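Local coordinates for protein L-asparaginase I (Vibrio cholerae, PDB 2OCD) that probably hydrolyses L-asparagine to L-aspartate and ammonium as a homotetrameric cytoplasmic asparaginase of the type I class, at residues B[8-12]-B[13-17]; B[51-54]-B[55-59]; B[299-303]-B[304-308]. All blocks are in the same frame, centred on the assembly; numbering follows the deposited sequence.

Contact 1: residues B[8-12]-B[13-17]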
loop_
_atom_site.group_PDB
_atom_site.type_symbol
_atom_site.label_atom_id
_atom_site.label_comp_id
_atom_site.label_asym_id
_atom_site.label_seq_id
_atom_site.Cartn_x
_atom_site.Cartn_y
_atom_site.Cartn_z
ATOM N N ILE B 8 -23.656 -22.035 -13.494
ATOM C CA ILE B 8 -23.669 -21.342 -12.242
ATOM C C ILE B 8 -24.527 -22.074 -11.279
ATOM O O ILE B 8 -25.716 -22.312 -11.542
ATOM C CB ILE B 8 -24.294 -20.006 -12.354
ATOM C CG1 ILE B 8 -23.604 -19.184 -13.439
ATOM C CG2 ILE B 8 -24.209 -19.303 -11.019
ATOM C CD1 ILE B 8 -24.400 -17.925 -13.763
ATOM N N ALA B 9 -23.920 -22.443 -10.158
ATOM C CA ALA B 9 -24.603 -23.118 -9.077
ATOM C C ALA B 9 -24.842 -22.077 -7.966
ATOM O O ALA B 9 -23.880 -21.633 -7.310
ATOM C CB ALA B 9 -23.723 -24.246 -8.578
ATOM N N TYR B 10 -26.094 -21.638 -7.789
ATOM C CA TYR B 10 -26.429 -20.660 -6.709
ATOM C C TYR B 10 -26.761 -21.479 -5.524
ATOM O O TYR B 10 -27.885 -21.943 -5.393
ATOM C CB TYR B 10 -27.607 -19.722 -7.060
ATOM C CG TYR B 10 -28.041 -18.811 -5.940
ATOM C CD1 TYR B 10 -27.103 -18.187 -5.117
ATOM C CD2 TYR B 10 -29.370 -18.545 -5.707
ATOM C CE1 TYR B 10 -27.482 -17.338 -4.081
ATOM C CE2 TYR B 10 -29.771 -17.698 -4.671
ATOM C CZ TYR B 10 -28.830 -17.095 -3.866
ATOM O OH TYR B 10 -29.211 -16.278 -2.790
ATOM N N THR B 11 -25.767 -21.685 -4.679
ATOM C CA THR B 11 -25.891 -22.566 -3.540
ATOM C C THR B 11 -26.538 -21.837 -2.362
ATOM O O THR B 11 -27.194 -22.448 -1.511
ATOM C CB THR B 11 -24.529 -23.066 -3.143
ATOM O OG1 THR B 11 -23.786 -21.999 -2.557
ATOM C CG2 THR B 11 -23.776 -23.569 -4.384
ATOM N N GLY B 12 -26.360 -20.524 -2.342
ATOM C CA GLY B 12 -26.774 -19.679 -1.216
ATOM C C GLY B 12 -25.983 -18.368 -1.137
ATOM O O GLY B 12 -25.092 -18.068 -1.968
ATOM N N GLY B 13 -26.315 -17.581 -0.134
ATOM C CA GLY B 13 -25.551 -16.388 0.174
ATOM C C GLY B 13 -26.194 -15.115 -0.293
ATOM O O GLY B 13 -26.961 -15.112 -1.245
ATOM N N THR B 14 -25.846 -14.040 0.405
ATOM C CA THR B 14 -26.348 -12.685 0.171
ATOM C C THR B 14 -26.538 -12.261 -1.316
ATOM O O THR B 14 -27.434 -11.488 -1.631
ATOM C CB THR B 14 -25.392 -11.639 0.896
ATOM O OG1 THR B 14 -25.106 -12.074 2.242
ATOM C CG2 THR B 14 -26.009 -10.243 0.921
ATOM N N ILE B 15 -25.719 -12.763 -2.228
ATOM C CA ILE B 15 -25.777 -12.292 -3.594
ATOM C C ILE B 15 -27.159 -12.401 -4.238
ATOM O O ILE B 15 -27.518 -11.565 -5.062
ATOM C CB ILE B 15 -24.653 -12.934 -4.505
ATOM C CG1 ILE B 15 -24.647 -12.268 -5.901
ATOM C CG2 ILE B 15 -24.768 -14.452 -4.637
ATOM C CD1 ILE B 15 -23.277 -12.394 -6.707
ATOM N N GLY B 16 -27.954 -13.393 -3.843
ATOM C CA GLY B 16 -29.234 -13.637 -4.508
ATOM C C GLY B 16 -30.462 -13.299 -3.694
ATOM O O GLY B 16 -31.493 -13.969 -3.791
HETATM N N MSE B 17 -30.344 -12.260 -2.880
HETATM C CA MSE B 17 -31.363 -11.937 -1.913
HETATM C C MSE B 17 -31.891 -10.593 -2.187
HETATM O O MSE B 17 -31.340 -9.835 -3.024
HETATM C CB MSE B 17 -30.785 -11.955 -0.509
HETATM C CG MSE B 17 -30.254 -13.319 -0.119
HETATM SE SE MSE B 17 -29.870 -13.440 1.808
HETATM C CE MSE B 17 -29.259 -11.633 2.227
#
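A chi1 of 175° swings the Tyr10 ring away from its own amide nitrogen, so that the phenol runs forward along the chain and brings OH to the turn at Gly13 and Gly16. There the hydroxyl donates to Gly13 O, OH to O 3.0 Å, and the donor lies 19° out of the carbonyl plane with a C=O...donor angle of 152°. The carbonyl oxygen sits at the ring edge, near the ring plane. Gly13 O also accepts from Gly16 N at 3.3 Å; this backbone bond closes the turn, while the Tyr10 hydroxyl ties the strand side chain to it. This is the end of strand 5-12 where it passes into the loop carrying Thr14, the predicted nucleophile of the asparaginase 1 family, in a short 3-10 segment, 14-15. Tyr10 OH also lies 3.2 Å from Gly16 CA, so the hydroxyl packs on the glycine backbone. Obliquely to the ring, Ile15 CG2 reaches Tyr10 CE1 at 4.0 Å. The Tyr10 side chain, itself buried, is touched as well by Glu53 and Leu57 of strand 48-58, Leu88 of strand 84-88 and Glu32 of helix 31-35.

Contact 2: residues B[51-54]-B[55-59]. With ACT (acetate ion), chain F.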
loop_
_atom_site.group_PDB
_atom_site.type_symbol
_atom_site.label_atom_id
_atom_site.label_comp_id
_atom_site.label_asym_id
_atom_site.label_seq_id
_atom_site.Cartn_x
_atom_site.Cartn_y
_atom_site.Cartn_z
ATOM N N ILE B 51 -27.943 -21.265 -14.868
ATOM C CA ILE B 51 -27.959 -21.167 -13.440
ATOM C C ILE B 51 -28.951 -22.185 -12.904
ATOM O O ILE B 51 -30.060 -22.288 -13.430
ATOM C CB ILE B 51 -28.329 -19.765 -13.000
ATOM C CG1 ILE B 51 -28.288 -19.644 -11.487
ATOM C CG2 ILE B 51 -29.714 -19.349 -13.513
ATOM C CD1 ILE B 51 -28.275 -18.209 -11.039
ATOM N N HIS B 52 -28.507 -22.929 -11.874
ATOM C CA HIS B 52 -29.345 -23.767 -11.056
ATOM C C HIS B 52 -29.361 -23.213 -9.649
ATOM O O HIS B 52 -28.340 -23.112 -9.017
ATOM C CB HIS B 52 -28.767 -25.200 -10.979
ATOM C CG HIS B 52 -29.451 -26.089 -9.974
ATOM N ND1 HIS B 52 -30.807 -26.338 -9.993
ATOM C CD2 HIS B 52 -28.960 -26.791 -8.925
ATOM C CE1 HIS B 52 -31.119 -27.160 -9.002
ATOM N NE2 HIS B 52 -30.017 -27.447 -8.333
ATOM N N GLU B 53 -30.527 -22.869 -9.139
ATOM C CA GLU B 53 -30.637 -22.466 -7.739
ATOM C C GLU B 53 -30.904 -23.695 -6.859
ATOM O O GLU B 53 -31.778 -24.522 -7.163
ATOM C CB GLU B 53 -31.745 -21.428 -7.550
ATOM C CG GLU B 53 -32.081 -21.222 -6.105
ATOM C CD GLU B 53 -32.966 -20.019 -5.848
ATOM O OE1 GLU B 53 -33.245 -19.225 -6.779
ATOM O OE2 GLU B 53 -33.369 -19.858 -4.677
ATOM N N TYR B 54 -30.169 -23.795 -5.763
ATOM C CA TYR B 54 -30.235 -24.981 -4.911
ATOM C C TYR B 54 -31.547 -24.907 -4.155
ATOM O O TYR B 54 -32.050 -23.794 -3.895
ATOM C CB TYR B 54 -29.033 -25.069 -3.946
ATOM C CG TYR B 54 -27.805 -25.705 -4.525
ATOM C CD1 TYR B 54 -27.484 -25.552 -5.847
ATOM C CD2 TYR B 54 -26.964 -26.439 -3.746
ATOM C CE1 TYR B 54 -26.368 -26.132 -6.384
ATOM C CE2 TYR B 54 -25.839 -27.038 -4.262
ATOM C CZ TYR B 54 -25.537 -26.889 -5.581
ATOM O OH TYR B 54 -24.411 -27.489 -6.141
ATOM N N ASP B 55 -32.107 -26.082 -3.853
ATOM C CA ASP B 55 -33.378 -26.203 -3.164
ATOM C C ASP B 55 -33.312 -27.458 -2.269
ATOM O O ASP B 55 -33.640 -28.559 -2.696
ATOM C CB ASP B 55 -34.540 -26.265 -4.190
ATOM C CG ASP B 55 -35.923 -26.284 -3.529
ATOM O OD1 ASP B 55 -36.001 -26.031 -2.305
ATOM O OD2 ASP B 55 -36.933 -26.550 -4.236
ATOM N N PRO B 56 -32.968 -27.281 -0.999
ATOM C CA PRO B 56 -33.051 -26.000 -0.309
ATOM C C PRO B 56 -31.762 -25.202 -0.485
ATOM O O PRO B 56 -30.709 -25.757 -0.772
ATOM C CB PRO B 56 -33.244 -26.406 1.140
ATOM C CG PRO B 56 -32.461 -27.767 1.248
ATOM C CD PRO B 56 -32.386 -28.340 -0.150
ATOM N N LEU B 57 -31.893 -23.900 -0.330
ATOM C CA LEU B 57 -30.774 -22.967 -0.347
ATOM C C LEU B 57 -29.920 -23.221 0.891
ATOM O O LEU B 57 -30.425 -23.624 1.936
ATOM C CB LEU B 57 -31.310 -21.541 -0.293
ATOM C CG LEU B 57 -30.569 -20.445 -1.034
ATOM C CD1 LEU B 57 -30.381 -20.757 -2.502
ATOM C CD2 LEU B 57 -31.399 -19.168 -0.872
HETATM N N MSE B 58 -28.628 -22.997 0.768
HETATM C CA MSE B 58 -27.699 -23.255 1.870
HETATM C C MSE B 58 -27.361 -21.951 2.531
HETATM O O MSE B 58 -27.245 -20.945 1.873
HETATM C CB MSE B 58 -26.420 -23.934 1.360
HETATM C CG MSE B 58 -26.631 -25.372 0.857
HETATM SE SE MSE B 58 -25.035 -25.981 -0.063
HETATM C CE MSE B 58 -25.629 -27.751 -0.585
ATOM N N ASP B 59 -27.246 -21.980 3.846
ATOM C CA ASP B 59 -26.731 -20.851 4.574
ATOM C C ASP B 59 -25.292 -21.117 5.006
ATOM O O ASP B 59 -25.027 -22.105 5.673
ATOM C CB ASP B 59 -27.566 -20.575 5.804
ATOM C CG ASP B 59 -26.910 -19.549 6.661
ATOM O OD1 ASP B 59 -25.729 -19.755 7.055
ATOM O OD2 ASP B 59 -27.534 -18.497 6.871
HETATM C C ACT F . -28.971 -29.642 -6.217
HETATM O O ACT F . -30.018 -29.034 -5.847
HETATM O OXT ACT F . -28.087 -29.744 -5.338
HETATM C CH3 ACT F . -28.774 -30.224 -7.596
#
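Strand 48-58, one of the two outermost strands of the mixed N-terminal sheet within this chain, turns a corner at Asp55 and Pro56, where the peptide bond before Pro56 is cis. Across that corner Tyr54 and Met58, a selenomethionine, form a Met-aromatic contact: SE lies 5.3 Å from the centroid of the Tyr54 ring and 65° off its normal, an oblique approach. The methyl does the touching, since Met58 CE comes to the ring edge in plane, 3.7 Å from Tyr54 CD2. Met58 reaches it with a chain extended beyond CG. Leu57 crosses to Glu53, its CD1 3.8 Å from Glu53 OE2, while Glu53 OE1 accepts a hydrogen bond from Phe30 N. An acetate ion, probably from the crystallisation liquor, takes a nearly straight bond from His52, NE2 to O 2.9 Å with an N-H...acceptor angle of 172°. Its OXT stands 3.6 Å above the plane of the Tyr54 ring, over the centre. Tyr54 OH is hydrogen-bonded to Asp74 OD1, and Ile71 of helix 65-78 touches both Tyr54 and Met58, so the pair belongs to the strand-to-helix packing of an alpha/beta domain.

Contact 3: residues B[299-303]-B[304-308]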
loop_
_atom_site.group_PDB
_atom_site.type_symbol
_atom_site.label_atom_id
_atom_site.label_comp_id
_atom_site.label_asym_id
_atom_site.label_seq_id
_atom_site.Cartn_x
_atom_site.Cartn_y
_atom_site.Cartn_z
ATOM N N TYR B 299 3.393 -26.885 7.369
ATOM C CA TYR B 299 4.121 -25.867 6.643
ATOM C C TYR B 299 3.317 -24.556 6.696
ATOM O O TYR B 299 3.078 -24.044 7.809
ATOM C CB TYR B 299 4.419 -26.393 5.218
ATOM C CG TYR B 299 5.219 -27.692 5.243
ATOM C CD1 TYR B 299 6.639 -27.677 5.226
ATOM C CD2 TYR B 299 4.582 -28.921 5.353
ATOM C CE1 TYR B 299 7.385 -28.861 5.330
ATOM C CE2 TYR B 299 5.307 -30.091 5.421
ATOM C CZ TYR B 299 6.709 -30.062 5.412
ATOM O OH TYR B 299 7.430 -31.246 5.461
ATOM N N ASP B 300 2.865 -24.050 5.536
ATOM C CA ASP B 300 2.123 -22.745 5.439
ATOM C C ASP B 300 0.641 -22.885 5.108
ATOM O O ASP B 300 0.076 -22.022 4.428
ATOM C CB ASP B 300 2.771 -21.767 4.417
ATOM C CG ASP B 300 2.883 -22.323 2.998
ATOM O OD1 ASP B 300 2.612 -23.525 2.709
ATOM O OD2 ASP B 300 3.297 -21.529 2.133
HETATM N N MSE B 301 0.019 -23.971 5.567
HETATM C CA MSE B 301 -1.361 -24.206 5.256
HETATM C C MSE B 301 -2.207 -23.267 6.060
HETATM O O MSE B 301 -1.890 -22.954 7.156
HETATM C CB MSE B 301 -1.768 -25.638 5.579
HETATM C CG MSE B 301 -1.500 -26.592 4.442
HETATM SE SE MSE B 301 -2.476 -28.305 4.566
HETATM C CE MSE B 301 -1.410 -29.132 6.018
ATOM N N THR B 302 -3.284 -22.794 5.460
ATOM C CA THR B 302 -4.380 -22.178 6.196
ATOM C C THR B 302 -5.091 -23.283 7.059
ATOM O O THR B 302 -4.978 -24.505 6.795
ATOM C CB THR B 302 -5.340 -21.560 5.237
ATOM O OG1 THR B 302 -5.922 -22.603 4.436
ATOM C CG2 THR B 302 -4.605 -20.570 4.350
ATOM N N PRO B 303 -5.675 -22.880 8.167
ATOM C CA PRO B 303 -6.535 -23.759 8.950
ATOM C C PRO B 303 -7.565 -24.417 8.094
ATOM O O PRO B 303 -7.810 -25.632 8.230
ATOM C CB PRO B 303 -7.268 -22.796 9.884
ATOM C CG PRO B 303 -6.208 -21.656 10.124
ATOM C CD PRO B 303 -5.455 -21.566 8.805
ATOM N N GLU B 304 -8.137 -23.620 7.198
ATOM C CA GLU B 304 -9.188 -24.105 6.341
ATOM C C GLU B 304 -8.651 -25.137 5.348
ATOM O O GLU B 304 -9.280 -26.170 5.168
ATOM C CB GLU B 304 -10.045 -22.973 5.723
ATOM C CG GLU B 304 -9.310 -21.690 5.441
ATOM C CD GLU B 304 -9.193 -20.699 6.620
ATOM O OE1 GLU B 304 -10.145 -19.899 6.875
ATOM O OE2 GLU B 304 -8.089 -20.663 7.208
ATOM N N ALA B 305 -7.488 -24.928 4.738
ATOM C CA ALA B 305 -6.977 -25.993 3.863
ATOM C C ALA B 305 -6.705 -27.209 4.729
ATOM O O ALA B 305 -6.823 -28.363 4.254
ATOM C CB ALA B 305 -5.730 -25.579 3.055
ATOM N N ALA B 306 -6.383 -26.968 6.007
ATOM C CA ALA B 306 -5.897 -28.029 6.896
ATOM C C ALA B 306 -7.027 -28.921 7.397
ATOM O O ALA B 306 -6.861 -30.131 7.592
ATOM C CB ALA B 306 -5.124 -27.421 8.055
ATOM N N LEU B 307 -8.177 -28.298 7.606
ATOM C CA LEU B 307 -9.385 -28.976 8.034
ATOM C C LEU B 307 -9.917 -29.717 6.858
ATOM O O LEU B 307 -10.359 -30.889 6.993
ATOM C CB LEU B 307 -10.390 -27.976 8.591
ATOM C CG LEU B 307 -10.118 -27.994 10.099
ATOM C CD1 LEU B 307 -10.197 -26.614 10.819
ATOM C CD2 LEU B 307 -11.029 -29.068 10.708
ATOM N N ALA B 308 -9.796 -29.066 5.699
ATOM C CA ALA B 308 -10.203 -29.665 4.458
ATOM C C ALA B 308 -9.468 -30.949 4.119
ATOM O O ALA B 308 -10.111 -31.904 3.658
ATOM C CB ALA B 308 -10.005 -28.708 3.375
#
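Thr302 is the N-cap of helix 303-315, and its hydroxyl oxygen closes the first turn by accepting from Ala305 N, OG1 to N 2.8 Å with an N-H...acceptor angle of 158°. Chi1 of 64° sets OG1 between the backbone N and the carbonyl carbon of Thr302, turned to the amide three residues on. In a helix start the first amides have no carbonyl of a preceding turn to bond to, and here a side chain supplies the acceptor for one of them. The next amides use backbone acceptors. Ala306 N donates to Thr302 O at 2.9 Å, a bent bond of 131° at the hydrogen, and Leu307 N donates to Pro303 O at 2.8 Å, with the donor nearly along the C=O axis. Ala308 N then bonds to Glu304 O, so the regular pattern is in place within one turn. Pro303, the first helical residue, has no amide hydrogen and so needs no acceptor. Glu304 OE2 forms a salt bridge to Arg162 NH1, outside the two segments; the Glu304 chain is bent at chi2, which carries the carboxylate beside the proline ring, OE2 lying 3.2 Å from Pro303 CD. Both Arg162 and Tyr96 touch this corner, and Leu307 packs on Tyr219 of a second subunit. The selenium of Met301, a selenomethionine, approaches the first turn, SE lying 4.1 Å from Ala306 CA.

Contacts 1 and 2 adjoin one another, their centres about 7 Å apart, because strands 5-12 and 48-58 are parallel neighbours in the mixed N-terminal sheet. Probable backbone hydrogen bonds join them, Met58 N to Thr11 O at 2.7 Å and His52 N to Ile8 O at 2.9 Å. Contact 3 lies about 26 Å from contact 1 and 27 Å from contact 2, centre to centre, at the start of helix 303-315 in the C-terminal domain. Along the chain the three follow in series. Contact 1 holds the predicted active-site Thr14 and contact 2 ends just before the predicted substrate-binding Ser60 in the sequence, whereas contact 3 starts a helix that meets a second subunit.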